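Local coordinates for protein diphthine synthase (Aeropyrum pernix, PDB 1WDE) that probably transfers methyl groups from S-adenosyl-L-methionine to the modified histidine of elongation factor 2, forming diphthine during diphthamide biosynthesis, at residues 211-216 with 233-238; 68-73 with 98-103; 134-139 with 249-254. One frame throughout, in Å; residues are numbered along the deposited sequence.

Contact 1 (211-216 with 233-238); sequences LPSVLV and ERLSTA
Leu235 of the short helix 232-236 points its side chain at strand 213-217, where it meets Ser213 and Leu215. The apolar part is a meeting of two leucine methyls. CD1 of Leu235 lies 4.4 Å from CD2 of Leu215, a loose van der Waals approach. In Leu235, CG stands anti to the backbone N (chi1 180°), which carries both methyls away from the helix and toward the strand. One branch then goes to each strand residue.

The second branch meets a polar atom. CD2 of Leu235 sits 3.9 Å from OG of Ser213. This is a methyl against a hydroxyl, and the oxygen is buried with no polar partner in the model. No hydrogen bond links the two segments.

Ser213 and Leu215 are two residues apart, and both project from the same face of the mixed sheet. Val214 between them points to the other face and packs on Val226. Strands 213-217 and 225-229 form a beta hairpin at one edge of this sheet, and the chain turns from the edge strand into helix 232-236, which packs on the hairpin's face. Helix 184-202 borders the same cluster, with Val188 against Leu235 and Pro184 against Leu215.

Backbone bonds pair the strand with its neighbour. Ser213 pairs with Trp229, and Leu215 with Leu227. At the end of the helix, Ala238 N donates to Leu235 O at 3.0 Å. The side chain of Leu215 is about 5 Å from that of Leu173, a residue that probably binds S-adenosyl-L-methionine.

Contact 2 (68-73 with 98-103); sequences RDLEER and TTHSSL
Leu70 and His100 make the direct apolar touch. CD1 of Leu70 lies 3.8 Å from CE1 of the His100 imidazole, and the methyl comes to the ring at a slant. Beside this patch, on the more exposed side, Glu71 and Thr99 share a water. The water donates to OE2 of Glu71 at 2.5 Å. It also bonds OG1 of Thr99 at 2.9 Å. The Glu71 chain runs extended beyond CG, and this brings its carboxylate to the water.

In the next shell, NE2 of His100 is hydrogen-bonded to OE1 of Glu39, which helps hold the ring's rotation. The backbone N of His100 donates to OG1 of Thr98 at 3.2 Å, nearly straight at 168°. This is an ST turn leading into helix 100-109, and Thr98 OG1 also bonds Pro94 O. Within 68-73 itself, NE of Arg73 forms a salt bridge to OD1 of Asp69 at 2.9 Å. Ser66 bonds the other oxygen of that carboxylate.

Tyr41 packs on both Leu70 and His100. Ile77 of helix 74-77 touches Leu70 and also Leu103, which points toward 68-73 without touching it. The contact thus joins helix 67-71, just after edge strand 62-64, to helix 100-109, which in the chain connects strands 85-90 and 113-117, a beta-alpha-beta crossover that passes strand 9-14 in the parallel sheet.

Contact 3 (134-139 with 249-254); sequences FYRFGG and IPARLS
Arg136 and Ala251 bring the two backbones nearest, with CA atoms 8.3 Å apart, a gap spanned by the arginine side chain. Arg136 ends a 3-10 turn that leads into edge strand 137-143 of the mixed sheet. The facing loop leaves strand 246-249 of the same sheet and enters helix 255-264.

The guanidinium grips one carbonyl oxygen end-on with two nitrogens. NH1 donates to Arg252 O at 2.8 Å, and NH2 to the same oxygen at 3.0 Å. The oxygen lies close to the guanidinium plane, while both donors reach it from one face of the carbonyl. A bend in the arginine chain at chi3 (69°) helps bring the group there. NH1 also forms a salt bridge with Glu257, its strongest partner, and NH2 bonds Gly166 O. A methionine here has no N-H groups to offer, and would probably leave Arg252 O without this two-nitrogen grip, Gly166 O without that bond and Glu257 without its charged mate. Glu257 also accepts from Ser254 N, and the Ser254 side chain caps the start of helix 255-264, a pattern consistent with a capping box. NH2 of Arg136 also has CB of Ala251 3.5 Å away.

How the contacts relate
Contacts 1 and 3 are neighbours on the mixed sheet, with centres 16 Å apart. They touch directly where Pro212 O lies 3.4 Å from Pro250 CD. Leu211 CD1 and Ile249 CG2 pack nearby at 3.8 Å. Along the chain, the residues of contact 1 all fall between the two segments of contact 3. Contact 2 joins helices that flank the parallel sheet, on the opposite side of the chain's centre. Its nearest atoms are about 17 Å from contact 1 and about 13 Å from contact 3. Contacts 1 and 2 each approach the probable S-adenosyl-L-methionine site: contact 1 borders Leu173, and the side chains of His100 and Asp93 are about 8 Å apart. Contact 3 lies away from it.

Contact 1 (211-216 with 233-238)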
loop_
_atom_site.group_PDB
_atom_site.type_symbol
_atom_site.label_atom_id
_atom_site.label_comp_id
_atom_site.label_asym_id
_atom_site.label_seq_id
_atom_site.Cartn_x
_atom_site.Cartn_y
_atom_site.Cartn_z
ATOM N N LEU A 211 -2.346 4.681 -20.091
ATOM C CA LEU A 211 -1.032 4.400 -19.510
ATOM C C LEU A 211 -0.827 2.926 -19.210
ATOM O O LEU A 211 -1.764 2.247 -18.803
ATOM C CB LEU A 211 -0.880 5.140 -18.185
ATOM C CG LEU A 211 -0.864 6.661 -18.239
ATOM C CD1 LEU A 211 -0.967 7.218 -16.821
ATOM C CD2 LEU A 211 0.426 7.091 -18.938
ATOM N N PRO A 212 0.406 2.424 -19.390
ATOM C CA PRO A 212 0.716 1.026 -19.102
ATOM C C PRO A 212 0.781 0.969 -17.574
ATOM O O PRO A 212 0.799 2.013 -16.899
ATOM C CB PRO A 212 2.093 0.830 -19.745
ATOM C CG PRO A 212 2.737 2.174 -19.541
ATOM C CD PRO A 212 1.591 3.122 -19.931
ATOM N N SER A 213 0.801 -0.231 -17.019
ATOM C CA SER A 213 0.864 -0.370 -15.571
ATOM C C SER A 213 1.363 -1.754 -15.240
ATOM O O SER A 213 1.384 -2.634 -16.102
ATOM C CB SER A 213 -0.516 -0.128 -14.944
ATOM O OG SER A 213 -1.455 -1.117 -15.362
ATOM N N VAL A 214 1.785 -1.944 -13.994
ATOM C CA VAL A 214 2.305 -3.229 -13.568
ATOM C C VAL A 214 1.450 -3.662 -12.384
ATOM O O VAL A 214 1.189 -2.875 -11.479
ATOM C CB VAL A 214 3.796 -3.110 -13.137
ATOM C CG1 VAL A 214 4.440 -4.491 -13.059
ATOM C CG2 VAL A 214 4.560 -2.217 -14.126
ATOM N N LEU A 215 1.004 -4.908 -12.419
ATOM C CA LEU A 215 0.179 -5.480 -11.362
ATOM C C LEU A 215 1.128 -6.419 -10.617
ATOM O O LEU A 215 1.707 -7.320 -11.217
ATOM C CB LEU A 215 -0.994 -6.266 -11.975
ATOM C CG LEU A 215 -1.957 -6.887 -10.942
ATOM C CD1 LEU A 215 -2.759 -5.792 -10.252
ATOM C CD2 LEU A 215 -2.904 -7.858 -11.646
ATOM N N VAL A 216 1.311 -6.200 -9.318
ATOM C CA VAL A 216 2.257 -7.019 -8.557
ATOM C C VAL A 216 1.692 -7.621 -7.269
ATOM O O VAL A 216 0.892 -7.008 -6.584
ATOM C CB VAL A 216 3.505 -6.179 -8.140
ATOM C CG1 VAL A 216 4.642 -7.112 -7.656
ATOM C CG2 VAL A 216 3.965 -5.314 -9.291
ATOM N N GLU A 233 -6.641 0.548 -19.256
ATOM C CA GLU A 233 -7.940 0.264 -19.874
ATOM C C GLU A 233 -8.103 -1.263 -19.914
ATOM O O GLU A 233 -9.137 -1.803 -19.531
ATOM C CB GLU A 233 -7.962 0.842 -21.293
ATOM C CG GLU A 233 -9.264 0.681 -22.049
ATOM C CD GLU A 233 -10.417 1.349 -21.354
ATOM O OE1 GLU A 233 -11.325 0.625 -20.898
ATOM O OE2 GLU A 233 -10.419 2.596 -21.253
ATOM N N ARG A 234 -7.069 -1.949 -20.380
ATOM C CA ARG A 234 -7.090 -3.406 -20.459
ATOM C C ARG A 234 -7.259 -4.053 -19.087
ATOM O O ARG A 234 -7.997 -5.018 -18.937
ATOM C CB ARG A 234 -5.798 -3.935 -21.095
ATOM C CG ARG A 234 -5.737 -3.809 -22.608
ATOM C CD ARG A 234 -4.675 -4.735 -23.176
ATOM N NE ARG A 234 -4.941 -6.125 -22.816
ATOM C CZ ARG A 234 -4.123 -7.140 -23.075
ATOM N NH1 ARG A 234 -2.972 -6.929 -23.700
ATOM N NH2 ARG A 234 -4.457 -8.370 -22.708
ATOM N N LEU A 235 -6.565 -3.527 -18.086
ATOM C CA LEU A 235 -6.646 -4.081 -16.741
ATOM C C LEU A 235 -8.001 -3.860 -16.118
ATOM O O LEU A 235 -8.489 -4.714 -15.382
ATOM C CB LEU A 235 -5.576 -3.447 -15.841
ATOM C CG LEU A 235 -5.489 -3.882 -14.375
ATOM C CD1 LEU A 235 -5.367 -5.405 -14.278
ATOM C CD2 LEU A 235 -4.258 -3.215 -13.745
ATOM N N SER A 236 -8.611 -2.715 -16.417
ATOM C CA SER A 236 -9.904 -2.348 -15.842
ATOM C C SER A 236 -11.018 -3.357 -16.111
ATOM O O SER A 236 -11.971 -3.437 -15.345
ATOM C CB SER A 236 -10.355 -0.981 -16.369
ATOM O OG SER A 236 -10.610 -1.051 -17.764
ATOM N N THR A 237 -10.903 -4.117 -17.193
ATOM C CA THR A 237 -11.943 -5.102 -17.521
ATOM C C THR A 237 -11.448 -6.543 -17.386
ATOM O O THR A 237 -12.137 -7.481 -17.775
ATOM C CB THR A 237 -12.473 -4.913 -18.974
ATOM O OG1 THR A 237 -11.390 -5.022 -19.899
ATOM C CG2 THR A 237 -13.131 -3.557 -19.137
ATOM N N ALA A 238 -10.251 -6.724 -16.848
ATOM C CA ALA A 238 -9.707 -8.063 -16.700
ATOM C C ALA A 238 -10.080 -8.682 -15.346
ATOM O O ALA A 238 -10.015 -8.024 -14.307
ATOM C CB ALA A 238 -8.209 -8.016 -16.848
#

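Contact 2 (68-73 with 98-103)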
loop_
_atom_site.group_PDB
_atom_site.type_symbol
_atom_site.label_atom_id
_atom_site.label_comp_id
_atom_site.label_asym_id
_atom_site.label_seq_id
_atom_site.Cartn_x
_atom_site.Cartn_y
_atom_site.Cartn_z
ATOM N N ARG A 68 -11.854 0.325 15.239
ATOM C CA ARG A 68 -12.405 1.284 16.186
ATOM C C ARG A 68 -11.664 1.207 17.514
ATOM O O ARG A 68 -11.582 2.194 18.237
ATOM C CB ARG A 68 -13.907 1.049 16.391
ATOM C CG ARG A 68 -14.742 1.403 15.167
ATOM C CD ARG A 68 -16.244 1.241 15.399
ATOM N NE ARG A 68 -16.798 2.250 16.301
ATOM C CZ ARG A 68 -17.003 2.075 17.605
ATOM N NH1 ARG A 68 -17.512 3.059 18.332
ATOM N NH2 ARG A 68 -16.710 0.916 18.182
ATOM N N ASP A 69 -11.112 0.039 17.832
ATOM C CA ASP A 69 -10.365 -0.114 19.076
ATOM C C ASP A 69 -9.100 0.737 19.028
ATOM O O ASP A 69 -8.772 1.439 19.984
ATOM C CB ASP A 69 -9.976 -1.577 19.309
ATOM C CG ASP A 69 -11.165 -2.450 19.681
ATOM O OD1 ASP A 69 -11.896 -2.098 20.634
ATOM O OD2 ASP A 69 -11.365 -3.496 19.025
ATOM N N LEU A 70 -8.394 0.681 17.906
ATOM C CA LEU A 70 -7.160 1.437 17.760
ATOM C C LEU A 70 -7.414 2.887 17.347
ATOM O O LEU A 70 -6.623 3.772 17.664
ATOM C CB LEU A 70 -6.238 0.741 16.744
ATOM C CG LEU A 70 -5.962 -0.751 16.990
ATOM C CD1 LEU A 70 -4.963 -1.277 15.972
ATOM C CD2 LEU A 70 -5.420 -0.953 18.400
ATOM N N GLU A 71 -8.520 3.137 16.654
ATOM C CA GLU A 71 -8.832 4.494 16.218
ATOM C C GLU A 71 -9.761 5.247 17.176
ATOM O O GLU A 71 -9.497 6.397 17.532
ATOM C CB GLU A 71 -9.456 4.475 14.821
ATOM C CG GLU A 71 -8.656 3.704 13.786
ATOM C CD GLU A 71 -9.086 4.023 12.364
ATOM O OE1 GLU A 71 -10.307 4.154 12.129
ATOM O OE2 GLU A 71 -8.208 4.136 11.480
ATOM N N GLU A 72 -10.847 4.597 17.586
ATOM C CA GLU A 72 -11.818 5.210 18.488
ATOM C C GLU A 72 -11.370 5.085 19.943
ATOM O O GLU A 72 -11.358 6.063 20.686
ATOM C CB GLU A 72 -13.192 4.540 18.333
ATOM C CG GLU A 72 -13.717 4.402 16.901
ATOM C CD GLU A 72 -14.146 5.725 16.285
ATOM O OE1 GLU A 72 -14.954 6.437 16.913
ATOM O OE2 GLU A 72 -13.683 6.042 15.169
ATOM N N ARG A 73 -11.006 3.870 20.340
ATOM C CA ARG A 73 -10.577 3.593 21.705
ATOM C C ARG A 73 -9.054 3.492 21.846
ATOM O O ARG A 73 -8.545 2.709 22.648
ATOM C CB ARG A 73 -11.241 2.296 22.189
ATOM C CG ARG A 73 -12.775 2.365 22.245
ATOM C CD ARG A 73 -13.418 0.997 22.507
ATOM N NE ARG A 73 -13.535 0.179 21.295
ATOM C CZ ARG A 73 -14.426 0.390 20.328
ATOM N NH1 ARG A 73 -15.290 1.392 20.422
ATOM N NH2 ARG A 73 -14.452 -0.397 19.261
ATOM N N THR A 98 -0.905 2.903 7.037
ATOM C CA THR A 98 -1.807 2.671 8.171
ATOM C C THR A 98 -1.746 3.985 8.927
ATOM O O THR A 98 -0.893 4.819 8.630
ATOM C CB THR A 98 -1.317 1.562 9.114
ATOM O OG1 THR A 98 -0.283 2.085 9.955
ATOM C CG2 THR A 98 -0.772 0.379 8.322
ATOM N N THR A 99 -2.643 4.204 9.877
ATOM C CA THR A 99 -2.583 5.445 10.641
ATOM C C THR A 99 -2.036 5.218 12.061
ATOM O O THR A 99 -2.279 6.030 12.954
ATOM C CB THR A 99 -3.972 6.123 10.745
ATOM O OG1 THR A 99 -4.935 5.160 11.188
ATOM C CG2 THR A 99 -4.389 6.708 9.401
ATOM N N HIS A 100 -1.283 4.135 12.257
ATOM C CA HIS A 100 -0.710 3.828 13.571
ATOM C C HIS A 100 0.283 4.868 14.119
ATOM O O HIS A 100 0.650 4.811 15.295
ATOM C CB HIS A 100 -0.054 2.444 13.556
ATOM C CG HIS A 100 -1.010 1.329 13.263
ATOM N ND1 HIS A 100 -2.371 1.441 13.474
ATOM C CD2 HIS A 100 -0.812 0.092 12.750
ATOM C CE1 HIS A 100 -2.967 0.325 13.097
ATOM N NE2 HIS A 100 -2.045 -0.510 12.654
ATOM N N SER A 101 0.731 5.806 13.287
ATOM C CA SER A 101 1.643 6.845 13.773
ATOM C C SER A 101 0.879 7.749 14.763
ATOM O O SER A 101 1.481 8.381 15.634
ATOM C CB SER A 101 2.191 7.683 12.609
ATOM O OG SER A 101 1.154 8.148 11.763
ATOM N N SER A 102 -0.446 7.807 14.619
ATOM C CA SER A 102 -1.272 8.605 15.519
ATOM C C SER A 102 -1.249 7.940 16.887
ATOM O O SER A 102 -1.166 8.612 17.909
ATOM C CB SER A 102 -2.711 8.703 15.010
ATOM O OG SER A 102 -2.800 9.561 13.885
ATOM N N LEU A 103 -1.303 6.613 16.910
ATOM C CA LEU A 103 -1.256 5.901 18.178
ATOM C C LEU A 103 0.079 6.225 18.861
ATOM O O LEU A 103 0.122 6.536 20.046
ATOM C CB LEU A 103 -1.365 4.388 17.958
ATOM C CG LEU A 103 -2.064 3.548 19.033
ATOM C CD1 LEU A 103 -1.868 2.080 18.708
ATOM C CD2 LEU A 103 -1.499 3.851 20.418
HETATM O O HOH W 1 -6.212 2.672 11.978
#

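Contact 3 (134-139 with 249-254)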
loop_
_atom_site.group_PDB
_atom_site.type_symbol
_atom_site.label_atom_id
_atom_site.label_comp_id
_atom_site.label_asym_id
_atom_site.label_seq_id
_atom_site.Cartn_x
_atom_site.Cartn_y
_atom_site.Cartn_z
ATOM N N PHE A 134 14.181 2.682 -7.658
ATOM C CA PHE A 134 13.695 3.072 -6.335
ATOM C C PHE A 134 13.567 4.591 -6.239
ATOM O O PHE A 134 12.571 5.102 -5.739
ATOM C CB PHE A 134 14.674 2.577 -5.249
ATOM C CG PHE A 134 14.449 3.200 -3.904
ATOM C CD1 PHE A 134 15.257 4.240 -3.459
ATOM C CD2 PHE A 134 13.390 2.792 -3.108
ATOM C CE1 PHE A 134 15.000 4.871 -2.230
ATOM C CE2 PHE A 134 13.127 3.415 -1.884
ATOM C CZ PHE A 134 13.936 4.457 -1.451
ATOM N N TYR A 135 14.553 5.301 -6.782
ATOM C CA TYR A 135 14.601 6.764 -6.728
ATOM C C TYR A 135 13.438 7.467 -7.424
ATOM O O TYR A 135 13.131 8.618 -7.103
ATOM C CB TYR A 135 15.902 7.263 -7.367
ATOM C CG TYR A 135 17.142 6.638 -6.788
ATOM C CD1 TYR A 135 17.657 7.066 -5.552
ATOM C CD2 TYR A 135 17.795 5.606 -7.462
ATOM C CE1 TYR A 135 18.786 6.480 -5.009
ATOM C CE2 TYR A 135 18.923 5.008 -6.933
ATOM C CZ TYR A 135 19.415 5.448 -5.710
ATOM O OH TYR A 135 20.541 4.861 -5.208
ATOM N N ARG A 136 12.799 6.779 -8.372
ATOM C CA ARG A 136 11.716 7.366 -9.143
ATOM C C ARG A 136 10.331 7.130 -8.608
ATOM O O ARG A 136 9.361 7.623 -9.182
ATOM C CB ARG A 136 11.779 6.898 -10.612
ATOM C CG ARG A 136 13.025 7.387 -11.354
ATOM C CD ARG A 136 12.897 7.207 -12.854
ATOM N NE ARG A 136 11.904 8.111 -13.425
ATOM C CZ ARG A 136 11.389 7.963 -14.637
ATOM N NH1 ARG A 136 11.780 6.935 -15.389
ATOM N NH2 ARG A 136 10.502 8.834 -15.096
ATOM N N PHE A 137 10.207 6.359 -7.532
ATOM C CA PHE A 137 8.878 6.157 -6.975
ATOM C C PHE A 137 8.443 7.432 -6.300
ATOM O O PHE A 137 9.231 8.074 -5.578
ATOM C CB PHE A 137 8.844 4.997 -5.974
ATOM C CG PHE A 137 8.779 3.651 -6.640
ATOM C CD1 PHE A 137 9.938 3.014 -7.060
ATOM C CD2 PHE A 137 7.548 3.080 -6.958
ATOM C CE1 PHE A 137 9.888 1.841 -7.803
ATOM C CE2 PHE A 137 7.482 1.884 -7.717
ATOM C CZ PHE A 137 8.656 1.277 -8.139
ATOM N N GLY A 138 7.197 7.816 -6.553
ATOM C CA GLY A 138 6.657 9.020 -5.951
ATOM C C GLY A 138 5.540 8.750 -4.952
ATOM O O GLY A 138 5.598 7.784 -4.169
ATOM N N GLY A 139 4.527 9.613 -4.965
ATOM C CA GLY A 139 3.392 9.480 -4.061
ATOM C C GLY A 139 2.624 8.167 -4.213
ATOM O O GLY A 139 2.674 7.508 -5.267
ATOM N N ILE A 249 1.829 2.431 -11.557
ATOM C CA ILE A 249 1.526 3.200 -12.785
ATOM C C ILE A 249 2.799 4.049 -12.976
ATOM O O ILE A 249 2.956 5.117 -12.389
ATOM C CB ILE A 249 0.292 4.115 -12.591
ATOM C CG1 ILE A 249 -0.936 3.257 -12.231
ATOM C CG2 ILE A 249 0.012 4.921 -13.892
ATOM C CD1 ILE A 249 -2.111 4.084 -11.666
ATOM N N PRO A 250 3.706 3.590 -13.838
ATOM C CA PRO A 250 4.956 4.306 -14.051
ATOM C C PRO A 250 4.916 5.612 -14.812
ATOM O O PRO A 250 3.955 5.903 -15.546
ATOM C CB PRO A 250 5.807 3.266 -14.760
ATOM C CG PRO A 250 4.832 2.651 -15.686
ATOM C CD PRO A 250 3.505 2.589 -14.900
ATOM N N ALA A 251 5.946 6.421 -14.563
ATOM C CA ALA A 251 6.126 7.659 -15.296
ATOM C C ALA A 251 6.868 7.074 -16.485
ATOM O O ALA A 251 7.170 5.870 -16.497
ATOM C CB ALA A 251 7.035 8.625 -14.535
ATOM N N ARG A 252 7.186 7.897 -17.475
ATOM C CA ARG A 252 7.894 7.392 -18.647
ATOM C C ARG A 252 9.155 6.653 -18.242
ATOM O O ARG A 252 10.047 7.226 -17.613
ATOM C CB ARG A 252 8.236 8.557 -19.576
ATOM C CG ARG A 252 8.713 8.110 -20.906
ATOM C CD ARG A 252 8.291 9.084 -21.978
ATOM N NE ARG A 252 8.863 8.685 -23.248
ATOM C CZ ARG A 252 8.550 9.236 -24.409
ATOM N NH1 ARG A 252 7.655 10.216 -24.453
ATOM N NH2 ARG A 252 9.147 8.812 -25.516
ATOM N N LEU A 253 9.246 5.375 -18.609
ATOM C CA LEU A 253 10.392 4.562 -18.223
ATOM C C LEU A 253 11.687 4.988 -18.859
ATOM O O LEU A 253 11.717 5.409 -20.012
ATOM C CB LEU A 253 10.160 3.095 -18.598
ATOM C CG LEU A 253 8.959 2.434 -17.924
ATOM C CD1 LEU A 253 8.724 1.049 -18.499
ATOM C CD2 LEU A 253 9.219 2.394 -16.436
ATOM N N SER A 254 12.765 4.845 -18.109
ATOM C CA SER A 254 14.090 5.154 -18.610
ATOM C C SER A 254 14.466 3.938 -19.460
ATOM O O SER A 254 13.914 2.853 -19.279
ATOM C CB SER A 254 15.078 5.307 -17.444
ATOM O OG SER A 254 15.729 4.078 -17.167
#